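Local coordinates for acetyl-CoA acetyltransferase A (Ascaris suum, PDB 6BJA), which probably catalyses, as a thiolase-family acetyl-CoA C-acetyltransferase, the transfer of an acetyl group between coenzyme A thioesters in lipid metabolism, at residues A184-S187 and Y188-E192; R227-P230 and E231-P234. All coordinates share one frame; numbering follows the deposited sequence.

Contact 1. Residues A184-S187 and Y188-E192; sequences AIES and YRKAE. With COA (coenzyme A), chain C.
The ring of Tyr188 turns an edge to the preceding turn of its own helix, with Ala184 O close to the ring plane and 3.2 Å from Tyr188 CD2. N6A of the coenzyme A adenine approaches the same ring obliquely, neither over a face nor at an edge. Ala184 O also accepts the backbone N-H of Tyr188, so one carbonyl meets both backbone and ring edge. The guanidinium of Arg189 turns its edge to Glu186 and binds side-on: Arg189 NE lies 2.8 Å from Glu186 OE1, and Arg189 NH2 equally close to Glu186 OE2. Both oxygens lie near the guanidinium plane and are met on their syn sides, though the carboxylate is turned 42° from it. The pair can form because Glu186 (chi1 179°) and Arg189 both hold CG anti to the backbone N, which sends the two chains out side by side; bends at chi2 of Glu186 and chi3 of Arg189 then bring the charged ends together. Lys190 sends its ammonium elsewhere, to Asn345 O, and lays its methylenes over the backbone of the turn, Lys190 CG 3.4 Å from Glu186 O. On the buried side small residues suit the close approach of helix 350-353, against which Ala184, Ser187 and Ala191 pack, and Ser187 OG is satisfied by Glu324 and Gly349 N. Tyr188 OH lies 3.0 Å from N6A of the adenine and is hydrogen-bonded to Glu224. That bond should fix the phenol's position, and the nearby carboxylate would probably make its oxygen more electron-rich where it meets the adenine amino group.

Contact 2. Residues R227-P230 and E231-P234; sequences RLIP and EKVP. With COA (coenzyme A), chain C.
Lys232 N donates to Ile229 O and Val233 N to Pro230 O, two successive i-to-i+3 bonds that make a short 3-10 turn beside the coenzyme A adenosine. Both donors stand above the plane of the carbonyl they reach, Val233 N by 55°. Pro230 suits the start of the turn, since its ring restricts phi and no N-H is needed there. Lysine suits position 232 because its long chain, extended beyond CG, can span the nucleoside. Lys232 CB rests 3.3 Å from Ile229 O, and CG runs past N3A of the adenine. Lys232 CD is 3.6 Å from the ribose oxygen O2B and also lies alongside Ile229 CD1. Next, Lys232 CE comes 3.2 Å from the 3'-phosphate oxygen O7A. At the tip, Lys232 NZ gives hydrogen bonds to the phosphate oxygen O8A and the ribose O2B, both at 2.7 Å, and a longer one to O3B. The ammonium thus probably offsets phosphate charge while fixing the ribose. Leu228 CD1 meets the adenine at its N1A edge, 3.5 Å from that nitrogen, and touches Val233 CG2, which stands well out of the base plane near the same atom; Ile229 O sits 3.2 Å from C2A of the adenine, close to the ring plane.

Contact 1 and contact 2 come in series along the chain, both within the N-terminal thiolase domain and with centres about 12 Å apart. Contact 1 belongs to helix 177-197; contact 2 lies in the long connection between strands 218-219 and 257-267. That loop folds back on the helix: Tyr188 CD1 packs on Leu228 CB at 3.7 Å, Ile185 meets Val233, and Arg177 of the same helix binds Val233 O. Together they make a shared wall of the coenzyme A pocket. The helix approaches the adenine's amino group, the loop runs along the edge of the base and on to the ribose and 3'-phosphate, while Ser254 O adds a further hydrogen bond to coenzyme A.

Contact 1. Residues A184-S187 and Y188-E192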
loop_
_atom_site.group_PDB
_atom_site.type_symbol
_atom_site.label_atom_id
_atom_site.label_comp_id
_atom_site.label_asym_id
_atom_site.label_seq_id
_atom_site.Cartn_x
_atom_site.Cartn_y
_atom_site.Cartn_z
ATOM N N ALA A 184 27.514 9.518 25.559
ATOM C CA ALA A 184 26.108 9.183 25.553
ATOM C C ALA A 184 25.633 8.903 26.956
ATOM O O ALA A 184 24.615 9.435 27.405
ATOM C CB ALA A 184 25.841 7.969 24.645
ATOM N N ILE A 185 26.375 8.066 27.660
ATOM C CA ILE A 185 25.958 7.692 28.998
ATOM C C ILE A 185 25.899 8.925 29.898
ATOM O O ILE A 185 24.978 9.036 30.715
ATOM C CB ILE A 185 26.880 6.592 29.551
ATOM C CG1 ILE A 185 26.528 5.293 28.830
ATOM C CG2 ILE A 185 26.690 6.406 31.053
ATOM C CD1 ILE A 185 27.476 4.157 29.092
ATOM N N GLU A 186 26.798 9.885 29.688
ATOM C CA GLU A 186 26.790 11.128 30.460
ATOM C C GLU A 186 25.604 12.049 30.094
ATOM O O GLU A 186 25.078 12.761 30.960
ATOM C CB GLU A 186 28.108 11.858 30.271
ATOM C CG GLU A 186 28.261 13.198 30.982
ATOM C CD GLU A 186 28.299 13.117 32.509
ATOM O OE1 GLU A 186 28.210 12.016 33.067
ATOM O OE2 GLU A 186 28.390 14.188 33.127
ATOM N N SER A 187 25.187 12.036 28.829
ATOM C CA SER A 187 23.995 12.794 28.447
ATOM C C SER A 187 22.788 12.250 29.221
ATOM O O SER A 187 21.975 13.022 29.750
ATOM C CB SER A 187 23.780 12.725 26.937
ATOM O OG SER A 187 22.723 13.583 26.556
ATOM N N TYR A 188 22.692 10.925 29.315
ATOM C CA TYR A 188 21.622 10.286 30.066
ATOM C C TYR A 188 21.748 10.644 31.538
ATOM O O TYR A 188 20.738 10.893 32.204
ATOM C CB TYR A 188 21.644 8.764 29.890
ATOM C CG TYR A 188 21.019 8.238 28.618
ATOM C CD1 TYR A 188 19.650 8.002 28.527
ATOM C CD2 TYR A 188 21.805 7.960 27.515
ATOM C CE1 TYR A 188 19.084 7.497 27.376
ATOM C CE2 TYR A 188 21.262 7.479 26.355
ATOM C CZ TYR A 188 19.902 7.245 26.272
ATOM O OH TYR A 188 19.401 6.747 25.090
ATOM N N ARG A 189 22.972 10.662 32.075
ATOM C CA ARG A 189 23.131 10.991 33.495
ATOM C C ARG A 189 22.647 12.395 33.807
ATOM O O ARG A 189 21.949 12.617 34.814
ATOM C CB ARG A 189 24.585 10.859 33.921
ATOM C CG ARG A 189 24.759 10.976 35.427
ATOM C CD ARG A 189 26.215 11.180 35.796
ATOM N NE ARG A 189 26.724 12.475 35.375
ATOM C CZ ARG A 189 26.374 13.640 35.902
ATOM N NH1 ARG A 189 25.506 13.699 36.914
ATOM N NH2 ARG A 189 26.906 14.751 35.446
ATOM N N LYS A 190 23.007 13.341 32.948
ATOM C CA LYS A 190 22.642 14.731 33.148
ATOM C C LYS A 190 21.136 14.900 33.017
ATOM O O LYS A 190 20.545 15.678 33.767
ATOM C CB LYS A 190 23.386 15.645 32.169
ATOM C CG LYS A 190 24.878 15.736 32.498
ATOM C CD LYS A 190 25.584 16.796 31.655
ATOM C CE LYS A 190 25.545 16.441 30.191
ATOM N NZ LYS A 190 26.318 17.397 29.341
ATOM N N ALA A 191 20.520 14.159 32.093
ATOM C CA ALA A 191 19.065 14.256 31.905
ATOM C C ALA A 191 18.356 13.703 33.112
ATOM O O ALA A 191 17.378 14.290 33.596
ATOM C CB ALA A 191 18.627 13.511 30.677
ATOM N N GLU A 192 18.844 12.564 33.595
ATOM C CA GLU A 192 18.238 11.940 34.773
ATOM C C GLU A 192 18.367 12.860 35.991
ATOM O O GLU A 192 17.406 13.032 36.749
ATOM C CB GLU A 192 18.881 10.580 35.064
ATOM C CG GLU A 192 18.274 9.855 36.272
ATOM C CD GLU A 192 18.950 8.520 36.556
ATOM O OE1 GLU A 192 19.966 8.202 35.890
ATOM O OE2 GLU A 192 18.462 7.785 37.444
HETATM N N1A COA C . 21.068 1.817 25.846
HETATM C C2A COA C . 21.258 0.497 25.669
HETATM N N3A COA C . 20.829 -0.179 24.593
HETATM C C4A COA C . 20.168 0.446 23.597
HETATM C C5A COA C . 19.925 1.888 23.703
HETATM C C6A COA C . 20.427 2.566 24.918
HETATM N N6A COA C . 20.259 3.890 25.107
HETATM N N7A COA C . 19.254 2.239 22.586
HETATM C C8A COA C . 19.087 1.118 21.836
HETATM N N9A COA C . 19.644 0.043 22.448
HETATM C C1B COA C . 19.676 -1.371 21.987
HETATM C C2B COA C . 18.271 -1.948 22.043
HETATM O O2B COA C . 18.059 -2.714 23.232
HETATM C C3B COA C . 18.143 -2.831 20.820
HETATM O O3B COA C . 18.052 -4.194 21.255
HETATM P P3B COA C . 19.086 -5.384 20.955
HETATM O O7A COA C . 20.481 -4.899 21.273
HETATM O O8A COA C . 18.737 -6.546 21.858
HETATM O O9A COA C . 18.992 -5.792 19.506
HETATM C C4B COA C . 19.311 -2.429 19.916
HETATM O O4B COA C . 20.139 -1.514 20.639
HETATM C C5B COA C . 18.787 -1.695 18.697
HETATM O O5B COA C . 18.200 -0.494 19.189
HETATM P P1A COA C . 16.668 -0.066 18.913
HETATM O O1A COA C . 15.691 -1.174 19.226
HETATM O O2A COA C . 16.317 1.172 19.709
HETATM O O3A COA C . 16.548 0.246 17.356
HETATM P P2A COA C . 15.101 0.218 16.662
HETATM O O4A COA C . 14.555 -1.194 16.652
HETATM O O5A COA C . 14.144 1.170 17.349
HETATM O O6A COA C . 15.400 0.722 15.175
HETATM C CBP COA C . 15.344 2.896 14.253
HETATM C CCP COA C . 16.183 1.900 15.025
HETATM C CDP COA C . 15.016 2.267 12.918
HETATM C CEP COA C . 14.000 3.162 14.938
HETATM C CAP COA C . 16.181 4.153 13.953
HETATM O OAP COA C . 15.451 4.952 13.010
HETATM C C9P COA C . 16.531 4.968 15.181
HETATM O O9P COA C . 15.955 4.806 16.245
HETATM N N8P COA C . 17.492 5.893 15.103
HETATM C C7P COA C . 18.276 6.193 13.924
HETATM C C6P COA C . 19.492 7.021 14.315
HETATM C C5P COA C . 19.324 8.403 13.743
HETATM O O5P COA C . 19.839 8.708 12.670
HETATM N N4P COA C . 18.563 9.227 14.449
HETATM C C3P COA C . 18.250 10.552 13.945
HETATM C C2P COA C . 19.132 11.654 14.480
HETATM S S1P COA C . 19.647 12.734 13.131
#

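Contact 2. Residues R227-P230 and E231-P234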
loop_
_atom_site.group_PDB
_atom_site.type_symbol
_atom_site.label_atom_id
_atom_site.label_comp_id
_atom_site.label_asym_id
_atom_site.label_seq_id
_atom_site.Cartn_x
_atom_site.Cartn_y
_atom_site.Cartn_z
ATOM N N ARG A 227 15.255 4.993 29.242
ATOM C CA ARG A 227 15.360 3.757 28.467
ATOM C C ARG A 227 16.777 3.222 28.357
ATOM O O ARG A 227 16.985 2.160 27.778
ATOM C CB ARG A 227 14.795 3.966 27.064
ATOM C CG ARG A 227 13.376 4.411 27.132
ATOM C CD ARG A 227 12.588 4.218 25.855
ATOM N NE ARG A 227 11.217 4.614 26.175
ATOM C CZ ARG A 227 10.129 4.282 25.493
ATOM N NH1 ARG A 227 10.209 3.540 24.388
ATOM N NH2 ARG A 227 8.957 4.717 25.927
ATOM N N LEU A 228 17.744 3.944 28.905
ATOM C CA LEU A 228 19.134 3.479 28.859
ATOM C C LEU A 228 19.269 2.119 29.547
ATOM O O LEU A 228 18.778 1.929 30.656
ATOM C CB LEU A 228 20.067 4.484 29.540
ATOM C CG LEU A 228 21.537 4.079 29.666
ATOM C CD1 LEU A 228 22.165 4.035 28.284
ATOM C CD2 LEU A 228 22.285 5.029 30.598
ATOM N N ILE A 229 19.932 1.184 28.872
ATOM C CA ILE A 229 20.355 -0.079 29.488
ATOM C C ILE A 229 21.877 -0.062 29.482
ATOM O O ILE A 229 22.481 -0.444 28.486
ATOM C CB ILE A 229 19.832 -1.303 28.720
ATOM C CG1 ILE A 229 18.315 -1.236 28.545
ATOM C CG2 ILE A 229 20.213 -2.592 29.444
ATOM C CD1 ILE A 229 17.801 -2.176 27.473
ATOM N N PRO A 230 22.501 0.429 30.564
ATOM C CA PRO A 230 23.952 0.681 30.534
ATOM C C PRO A 230 24.796 -0.504 30.067
ATOM O O PRO A 230 25.671 -0.328 29.223
ATOM C CB PRO A 230 24.272 1.027 31.989
ATOM C CG PRO A 230 23.008 1.618 32.509
ATOM C CD PRO A 230 21.910 0.846 31.846
ATOM N N GLU A 231 24.532 -1.694 30.587
ATOM C CA GLU A 231 25.424 -2.815 30.325
ATOM C C GLU A 231 25.362 -3.244 28.855
ATOM O O GLU A 231 26.246 -3.960 28.375
ATOM C CB GLU A 231 25.101 -3.995 31.260
ATOM C CG GLU A 231 23.695 -4.557 31.145
ATOM C CD GLU A 231 22.670 -3.840 32.022
ATOM O OE1 GLU A 231 23.023 -2.856 32.723
ATOM O OE2 GLU A 231 21.499 -4.278 32.010
ATOM N N LYS A 232 24.350 -2.772 28.133
ATOM C CA LYS A 232 24.127 -3.140 26.739
ATOM C C LYS A 232 24.912 -2.241 25.772
ATOM O O LYS A 232 25.171 -2.609 24.624
ATOM C CB LYS A 232 22.633 -3.070 26.445
ATOM C CG LYS A 232 22.169 -3.881 25.269
ATOM C CD LYS A 232 20.659 -4.058 25.319
ATOM C CE LYS A 232 20.220 -5.205 24.440
ATOM N NZ LYS A 232 18.759 -5.152 24.145
ATOM N N VAL A 233 25.324 -1.079 26.261
ATOM C CA VAL A 233 25.926 -0.058 25.410
ATOM C C VAL A 233 27.218 -0.539 24.725
ATOM O O VAL A 233 27.392 -0.340 23.538
ATOM C CB VAL A 233 26.198 1.226 26.229
ATOM C CG1 VAL A 233 27.080 2.213 25.459
ATOM C CG2 VAL A 233 24.866 1.875 26.639
ATOM N N PRO A 234 28.143 -1.163 25.470
ATOM C CA PRO A 234 29.341 -1.637 24.769
ATOM C C PRO A 234 29.108 -2.893 23.947
ATOM O O PRO A 234 29.999 -3.300 23.199
ATOM C CB PRO A 234 30.324 -1.916 25.918
ATOM C CG PRO A 234 29.465 -2.152 27.093
ATOM C CD PRO A 234 28.307 -1.227 26.930
HETATM N N1A COA C . 21.068 1.817 25.846
HETATM C C2A COA C . 21.258 0.497 25.669
HETATM N N3A COA C . 20.829 -0.179 24.593
HETATM C C4A COA C . 20.168 0.446 23.597
HETATM C C5A COA C . 19.925 1.888 23.703
HETATM C C6A COA C . 20.427 2.566 24.918
HETATM N N6A COA C . 20.259 3.890 25.107
HETATM N N7A COA C . 19.254 2.239 22.586
HETATM C C8A COA C . 19.087 1.118 21.836
HETATM N N9A COA C . 19.644 0.043 22.448
HETATM C C1B COA C . 19.676 -1.371 21.987
HETATM C C2B COA C . 18.271 -1.948 22.043
HETATM O O2B COA C . 18.059 -2.714 23.232
HETATM C C3B COA C . 18.143 -2.831 20.820
HETATM O O3B COA C . 18.052 -4.194 21.255
HETATM P P3B COA C . 19.086 -5.384 20.955
HETATM O O7A COA C . 20.481 -4.899 21.273
HETATM O O8A COA C . 18.737 -6.546 21.858
HETATM O O9A COA C . 18.992 -5.792 19.506
HETATM C C4B COA C . 19.311 -2.429 19.916
HETATM O O4B COA C . 20.139 -1.514 20.639
HETATM C C5B COA C . 18.787 -1.695 18.697
HETATM O O5B COA C . 18.200 -0.494 19.189
HETATM P P1A COA C . 16.668 -0.066 18.913
HETATM O O1A COA C . 15.691 -1.174 19.226
HETATM O O2A COA C . 16.317 1.172 19.709
HETATM O O3A COA C . 16.548 0.246 17.356
HETATM P P2A COA C . 15.101 0.218 16.662
HETATM O O4A COA C . 14.555 -1.194 16.652
HETATM O O5A COA C . 14.144 1.170 17.349
HETATM O O6A COA C . 15.400 0.722 15.175
HETATM C CBP COA C . 15.344 2.896 14.253
HETATM C CCP COA C . 16.183 1.900 15.025
HETATM C CDP COA C . 15.016 2.267 12.918
HETATM C CEP COA C . 14.000 3.162 14.938
HETATM C CAP COA C . 16.181 4.153 13.953
HETATM O OAP COA C . 15.451 4.952 13.010
HETATM C C9P COA C . 16.531 4.968 15.181
HETATM O O9P COA C . 15.955 4.806 16.245
HETATM N N8P COA C . 17.492 5.893 15.103
HETATM C C7P COA C . 18.276 6.193 13.924
HETATM C C6P COA C . 19.492 7.021 14.315
HETATM C C5P COA C . 19.324 8.403 13.743
HETATM O O5P COA C . 19.839 8.708 12.670
HETATM N N4P COA C . 18.563 9.227 14.449
HETATM C C3P COA C . 18.250 10.552 13.945
HETATM C C2P COA C . 19.132 11.654 14.480
HETATM S S1P COA C . 19.647 12.734 13.131
#